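Local coordinates for protein citryl-CoA lyase (PDB 6HXP) that probably cleaves citryl-CoA to acetyl-CoA and oxaloacetate, as a coenzyme A-binding lyase of the citrate synthase family, at residues A74-V88 / H221-K234. Sequence-based numbering, arbitrary orientation. Where two conformers were deposited one is given.
Sequences ARSVASGGNSLNVGV and HVYEELTTEKPFSK
H221 accepts a hydrogen bond at ND1 from R75 NH1 (3.0 Å), which lies 26° out of the imidazole plane; its NE2 is held by D63. The H221 carbonyl oxygen lies over the centre of one guanidinium face. V222 is a knob in a hole formed by A74, A78, L84 and G87. Its CG2 meets A74 CB at 3.7 Å, while CG1 lies against L84 and A78. E224 extends to R75, where OE1 takes a nearly straight bond from NH1 (2.8 Å, 171°) through its anti lone pair. T7 of a second subunit also binds this oxygen. A turn about CB-CG (chi2 68°) in E225 brings the carboxylate alongside R75, whose NE (2.8 Å) and NH2 both bond to OE1. Helix 206-228 packs on helices 69-79 and 84-93 in the mainly helical citrate synthase fold, at a subunit interface. L226 CD2 touches A78 CB and the N82 carbonyl oxygen. After the helix, K230 to S233 make a type II turn. F232 N bonds to S79 O (2.8 Å), and its ring meets H99 of a third subunit edge-to-face. K234 N bonds to S79 OG (3.0 Å). K234 NZ returns to E225 OE2 (2.8 Å), completing a salt-bridge network with R75 and E224.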
loop_
_atom_site.group_PDB
_atom_site.type_symbol
_atom_site.label_atom_id
_atom_site.label_comp_id
_atom_site.label_asym_id
_atom_site.label_seq_id
_atom_site.Cartn_x
_atom_site.Cartn_y
_atom_site.Cartn_z
ATOM N N ALA A 74 1.365 7.384 -7.172
ATOM C CA ALA A 74 1.142 8.247 -6.002
ATOM C C ALA A 74 0.084 9.298 -6.255
ATOM O O ALA A 74 -0.812 9.526 -5.444
ATOM C CB ALA A 74 2.445 8.943 -5.620
ATOM N N ARG A 75 0.185 9.970 -7.408
ATOM C CA ARG A 75 -0.763 11.018 -7.724
ATOM C C ARG A 75 -2.155 10.481 -8.065
ATOM O O ARG A 75 -3.151 11.106 -7.719
ATOM C CB ARG A 75 -0.214 11.891 -8.864
ATOM C CG ARG A 75 1.061 12.616 -8.436
ATOM C CD ARG A 75 1.682 13.497 -9.530
ATOM N NE ARG A 75 0.914 14.717 -9.589
ATOM C CZ ARG A 75 1.317 15.998 -9.490
ATOM N NH1 ARG A 75 2.636 16.318 -9.370
ATOM N NH2 ARG A 75 0.433 16.965 -9.545
ATOM N N SER A 76 -2.245 9.313 -8.691
ATOM C CA SER A 76 -3.539 8.683 -8.997
ATOM C C SER A 76 -4.220 8.272 -7.685
ATOM O O SER A 76 -5.411 8.534 -7.514
ATOM C CB SER A 76 -3.375 7.464 -9.909
ATOM O OG SER A 76 -2.851 7.893 -11.153
ATOM N N VAL A 77 -3.495 7.685 -6.734
ATOM C CA VAL A 77 -4.082 7.368 -5.435
ATOM C C VAL A 77 -4.543 8.649 -4.710
ATOM O O VAL A 77 -5.640 8.691 -4.179
ATOM C CB VAL A 77 -3.108 6.517 -4.621
ATOM C CG1 VAL A 77 -3.504 6.453 -3.161
ATOM C CG2 VAL A 77 -3.063 5.109 -5.214
ATOM N N ALA A 78 -3.734 9.714 -4.750
ATOM C CA ALA A 78 -4.148 10.972 -4.156
ATOM C C ALA A 78 -5.437 11.478 -4.823
ATOM O O ALA A 78 -6.365 11.930 -4.126
ATOM C CB ALA A 78 -3.048 12.006 -4.364
ATOM N N SER A 79 -5.517 11.369 -6.146
ATOM C CA SER A 79 -6.689 11.794 -6.932
ATOM C C SER A 79 -7.985 11.058 -6.508
ATOM O O SER A 79 -9.109 11.593 -6.646
ATOM C CB SER A 79 -6.414 11.596 -8.415
ATOM O OG SER A 79 -7.359 12.326 -9.213
ATOM N N GLY A 80 -7.839 9.817 -6.034
ATOM C CA GLY A 80 -8.971 9.064 -5.533
ATOM C C GLY A 80 -9.542 9.638 -4.232
ATOM O O GLY A 80 -10.620 9.214 -3.786
ATOM N N GLY A 81 -8.845 10.586 -3.616
ATOM C CA GLY A 81 -9.289 11.288 -2.408
ATOM C C GLY A 81 -8.746 10.628 -1.161
ATOM O O GLY A 81 -9.458 10.005 -0.369
ATOM N N ASN A 82 -7.440 10.732 -1.001
ATOM C CA ASN A 82 -6.727 10.069 0.070
ATOM C C ASN A 82 -5.762 11.024 0.765
ATOM O O ASN A 82 -5.344 12.045 0.197
ATOM C CB ASN A 82 -5.935 8.888 -0.484
ATOM C CG ASN A 82 -6.781 7.699 -0.752
ATOM O OD1 ASN A 82 -7.294 7.050 0.212
ATOM N ND2 ASN A 82 -7.034 7.369 -2.000
ATOM N N SER A 83 -5.414 10.693 1.998
ATOM C CA SER A 83 -4.467 11.453 2.789
ATOM C C SER A 83 -3.085 11.340 2.163
ATOM O O SER A 83 -2.738 10.395 1.424
ATOM C CB SER A 83 -4.445 10.900 4.210
ATOM O OG SER A 83 -3.619 11.658 5.088
ATOM N N LEU A 84 -2.256 12.303 2.454
ATOM C CA LEU A 84 -0.928 12.345 1.873
ATOM C C LEU A 84 -0.097 11.080 2.112
ATOM O O LEU A 84 0.603 10.630 1.197
ATOM C CB LEU A 84 -0.233 13.606 2.370
ATOM C CG LEU A 84 1.125 13.893 1.760
ATOM C CD1 LEU A 84 1.284 15.353 1.466
ATOM C CD2 LEU A 84 2.246 13.369 2.640
ATOM N N ASN A 85 -0.186 10.450 3.300
ATOM C CA ASN A 85 0.588 9.230 3.504
ATOM C C ASN A 85 0.207 8.114 2.566
ATOM O O ASN A 85 1.039 7.296 2.188
ATOM C CB ASN A 85 0.499 8.725 4.921
ATOM C CG ASN A 85 -0.861 8.262 5.327
ATOM O OD1 ASN A 85 -1.846 9.065 5.243
ATOM N ND2 ASN A 85 -1.008 6.992 5.728
ATOM N N VAL A 86 -1.087 8.041 2.226
ATOM C CA VAL A 86 -1.590 6.971 1.383
ATOM C C VAL A 86 -1.068 7.120 -0.049
ATOM O O VAL A 86 -0.590 6.158 -0.656
ATOM C CB VAL A 86 -3.112 6.931 1.459
ATOM C CG1 VAL A 86 -3.697 5.877 0.508
ATOM C CG2 VAL A 86 -3.614 6.693 2.876
ATOM N N GLY A 87 -1.065 8.349 -0.590
ATOM C CA GLY A 87 -0.496 8.561 -1.899
ATOM C C GLY A 87 0.999 8.264 -1.923
ATOM O O GLY A 87 1.526 7.647 -2.845
ATOM N N VAL A 88 1.735 8.738 -0.871
ATOM C CA VAL A 88 3.169 8.485 -0.876
ATOM C C VAL A 88 3.457 6.999 -0.840
ATOM O O VAL A 88 4.316 6.485 -1.557
ATOM C CB VAL A 88 3.840 9.210 0.304
ATOM C CG1 VAL A 88 5.305 8.782 0.466
ATOM C CG2 VAL A 88 3.740 10.725 0.122
ATOM N N HIS A 221 5.007 15.607 -4.869
ATOM C CA HIS A 221 4.043 15.268 -5.928
ATOM C C HIS A 221 2.628 15.050 -5.365
ATOM O O HIS A 221 1.663 15.525 -5.940
ATOM C CB HIS A 221 4.500 14.016 -6.690
ATOM C CG HIS A 221 5.516 14.341 -7.724
ATOM N ND1 HIS A 221 5.158 14.821 -8.977
ATOM C CD2 HIS A 221 6.880 14.316 -7.638
ATOM C CE1 HIS A 221 6.309 15.064 -9.607
ATOM N NE2 HIS A 221 7.373 14.803 -8.836
ATOM N N VAL A 222 2.524 14.322 -4.263
ATOM C CA VAL A 222 1.216 14.073 -3.693
ATOM C C VAL A 222 0.602 15.350 -3.145
ATOM O O VAL A 222 -0.578 15.628 -3.340
ATOM C CB VAL A 222 1.314 12.965 -2.630
ATOM C CG1 VAL A 222 -0.015 12.804 -1.876
ATOM C CG2 VAL A 222 1.711 11.667 -3.281
ATOM N N TYR A 223 1.414 16.154 -2.471
ATOM C CA TYR A 223 0.915 17.434 -1.956
ATOM C C TYR A 223 0.426 18.301 -3.136
ATOM O O TYR A 223 -0.611 18.957 -3.056
ATOM C CB TYR A 223 2.025 18.146 -1.161
ATOM C CG TYR A 223 1.663 19.555 -0.761
ATOM C CD1 TYR A 223 0.857 19.808 0.347
ATOM C CD2 TYR A 223 2.078 20.635 -1.519
ATOM C CE1 TYR A 223 0.518 21.122 0.703
ATOM C CE2 TYR A 223 1.643 21.926 -1.239
ATOM C CZ TYR A 223 0.897 22.164 -0.107
ATOM O OH TYR A 223 0.540 23.480 0.133
ATOM N N GLU A 224 1.204 18.376 -4.206
ATOM C CA GLU A 224 0.813 19.165 -5.365
ATOM C C GLU A 224 -0.505 18.648 -5.951
ATOM O O GLU A 224 -1.423 19.434 -6.246
ATOM C CB GLU A 224 1.939 19.158 -6.406
ATOM C CG GLU A 224 1.654 20.108 -7.555
ATOM C CD GLU A 224 2.767 20.159 -8.568
ATOM O OE1 GLU A 224 3.152 19.099 -9.093
ATOM O OE2 GLU A 224 3.289 21.275 -8.818
ATOM N N GLU A 225 -0.650 17.314 -6.072
ATOM C CA GLU A 225 -1.884 16.769 -6.618
ATOM C C GLU A 225 -3.090 17.145 -5.705
ATOM O O GLU A 225 -4.153 17.518 -6.200
ATOM C CB GLU A 225 -1.798 15.247 -6.719
ATOM C CG GLU A 225 -2.959 14.617 -7.475
ATOM C CD GLU A 225 -2.996 14.926 -8.960
ATOM O OE1 GLU A 225 -1.905 15.091 -9.564
ATOM O OE2 GLU A 225 -4.114 14.978 -9.538
ATOM N N LEU A 226 -2.925 17.011 -4.392
ATOM C CA LEU A 226 -4.016 17.287 -3.458
ATOM C C LEU A 226 -4.427 18.742 -3.370
ATOM O O LEU A 226 -5.582 19.002 -3.036
ATOM C CB LEU A 226 -3.649 16.803 -2.060
ATOM C CG LEU A 226 -3.535 15.284 -1.880
ATOM C CD1 LEU A 226 -2.995 14.933 -0.493
ATOM C CD2 LEU A 226 -4.905 14.604 -2.124
ATOM N N THR A 227 -3.499 19.672 -3.605
ATOM C CA THR A 227 -3.751 21.092 -3.410
ATOM C C THR A 227 -3.929 21.864 -4.677
ATOM O O THR A 227 -4.356 23.028 -4.601
ATOM C CB THR A 227 -2.614 21.700 -2.562
ATOM O OG1 THR A 227 -1.373 21.620 -3.278
ATOM C CG2 THR A 227 -2.527 21.052 -1.180
ATOM N N THR A 228 -3.609 21.288 -5.855
ATOM C CA THR A 228 -3.747 22.036 -7.109
ATOM C C THR A 228 -4.684 21.410 -8.134
ATOM O O THR A 228 -4.913 22.037 -9.165
ATOM C CB THR A 228 -2.368 22.303 -7.743
ATOM O OG1 THR A 228 -1.825 21.123 -8.292
ATOM C CG2 THR A 228 -1.385 22.900 -6.782
ATOM N N GLU A 229 -5.191 20.203 -7.911
ATOM C CA GLU A 229 -6.011 19.508 -8.870
ATOM C C GLU A 229 -7.307 19.117 -8.228
ATOM O O GLU A 229 -7.378 18.894 -7.011
ATOM C CB GLU A 229 -5.285 18.239 -9.349
ATOM C CG GLU A 229 -3.943 18.503 -10.030
ATOM C CD GLU A 229 -4.050 19.108 -11.417
ATOM O OE1 GLU A 229 -5.181 19.224 -11.938
ATOM O OE2 GLU A 229 -2.989 19.404 -12.008
ATOM N N LYS A 230 -8.348 19.028 -9.048
ATOM C CA LYS A 230 -9.626 18.609 -8.540
ATOM C C LYS A 230 -9.571 17.115 -8.261
ATOM O O LYS A 230 -8.963 16.354 -9.031
ATOM C CB LYS A 230 -10.721 18.874 -9.591
ATOM C CG LYS A 230 -10.865 20.337 -9.963
ATOM C CD LYS A 230 -11.899 20.514 -11.083
ATOM C CE LYS A 230 -11.955 21.931 -11.611
ATOM N NZ LYS A 230 -12.856 22.043 -12.798
ATOM N N PRO A 231 -10.241 16.635 -7.207
ATOM C CA PRO A 231 -10.292 15.189 -7.008
ATOM C C PRO A 231 -10.849 14.485 -8.242
ATOM O O PRO A 231 -11.718 15.000 -8.976
ATOM C CB PRO A 231 -11.228 15.012 -5.804
ATOM C CG PRO A 231 -11.136 16.345 -5.073
ATOM C CD PRO A 231 -11.015 17.360 -6.173
ATOM N N PHE A 232 -10.307 13.297 -8.482
ATOM C CA PHE A 232 -10.680 12.422 -9.577
ATOM C C PHE A 232 -10.228 12.939 -10.937
ATOM O O PHE A 232 -10.633 12.383 -11.955
ATOM C CB PHE A 232 -12.196 12.109 -9.564
ATOM C CG PHE A 232 -12.542 10.687 -9.972
ATOM C CD1 PHE A 232 -12.151 9.609 -9.199
ATOM C CD2 PHE A 232 -13.261 10.436 -11.130
ATOM C CE1 PHE A 232 -12.498 8.306 -9.563
ATOM C CE2 PHE A 232 -13.646 9.128 -11.467
ATOM C CZ PHE A 232 -13.223 8.071 -10.703
ATOM N N SER A 233 -9.313 13.940 -10.984
ATOM C CA SER A 233 -8.832 14.440 -12.256
ATOM C C SER A 233 -7.909 13.450 -12.965
ATOM O O SER A 233 -7.780 13.537 -14.190
ATOM C CB SER A 233 -8.158 15.798 -12.083
ATOM O OG SER A 233 -6.959 15.692 -11.367
ATOM N N LYS A 234 -7.285 12.512 -12.234
ATOM C CA LYS A 234 -6.376 11.533 -12.854
ATOM C C LYS A 234 -7.147 10.292 -13.281
ATOM O O LYS A 234 -7.293 9.305 -12.547
ATOM C CB LYS A 234 -5.226 11.153 -11.923
ATOM C CG LYS A 234 -4.340 12.351 -11.614
ATOM C CD LYS A 234 -3.725 13.001 -12.881
ATOM C CE LYS A 234 -2.699 14.094 -12.627
ATOM N NZ LYS A 234 -3.353 15.356 -12.216
HETATM O O HOH W 1 -0.231 19.748 -10.476
HETATM O O HOH W 2 -6.573 14.844 -8.626
#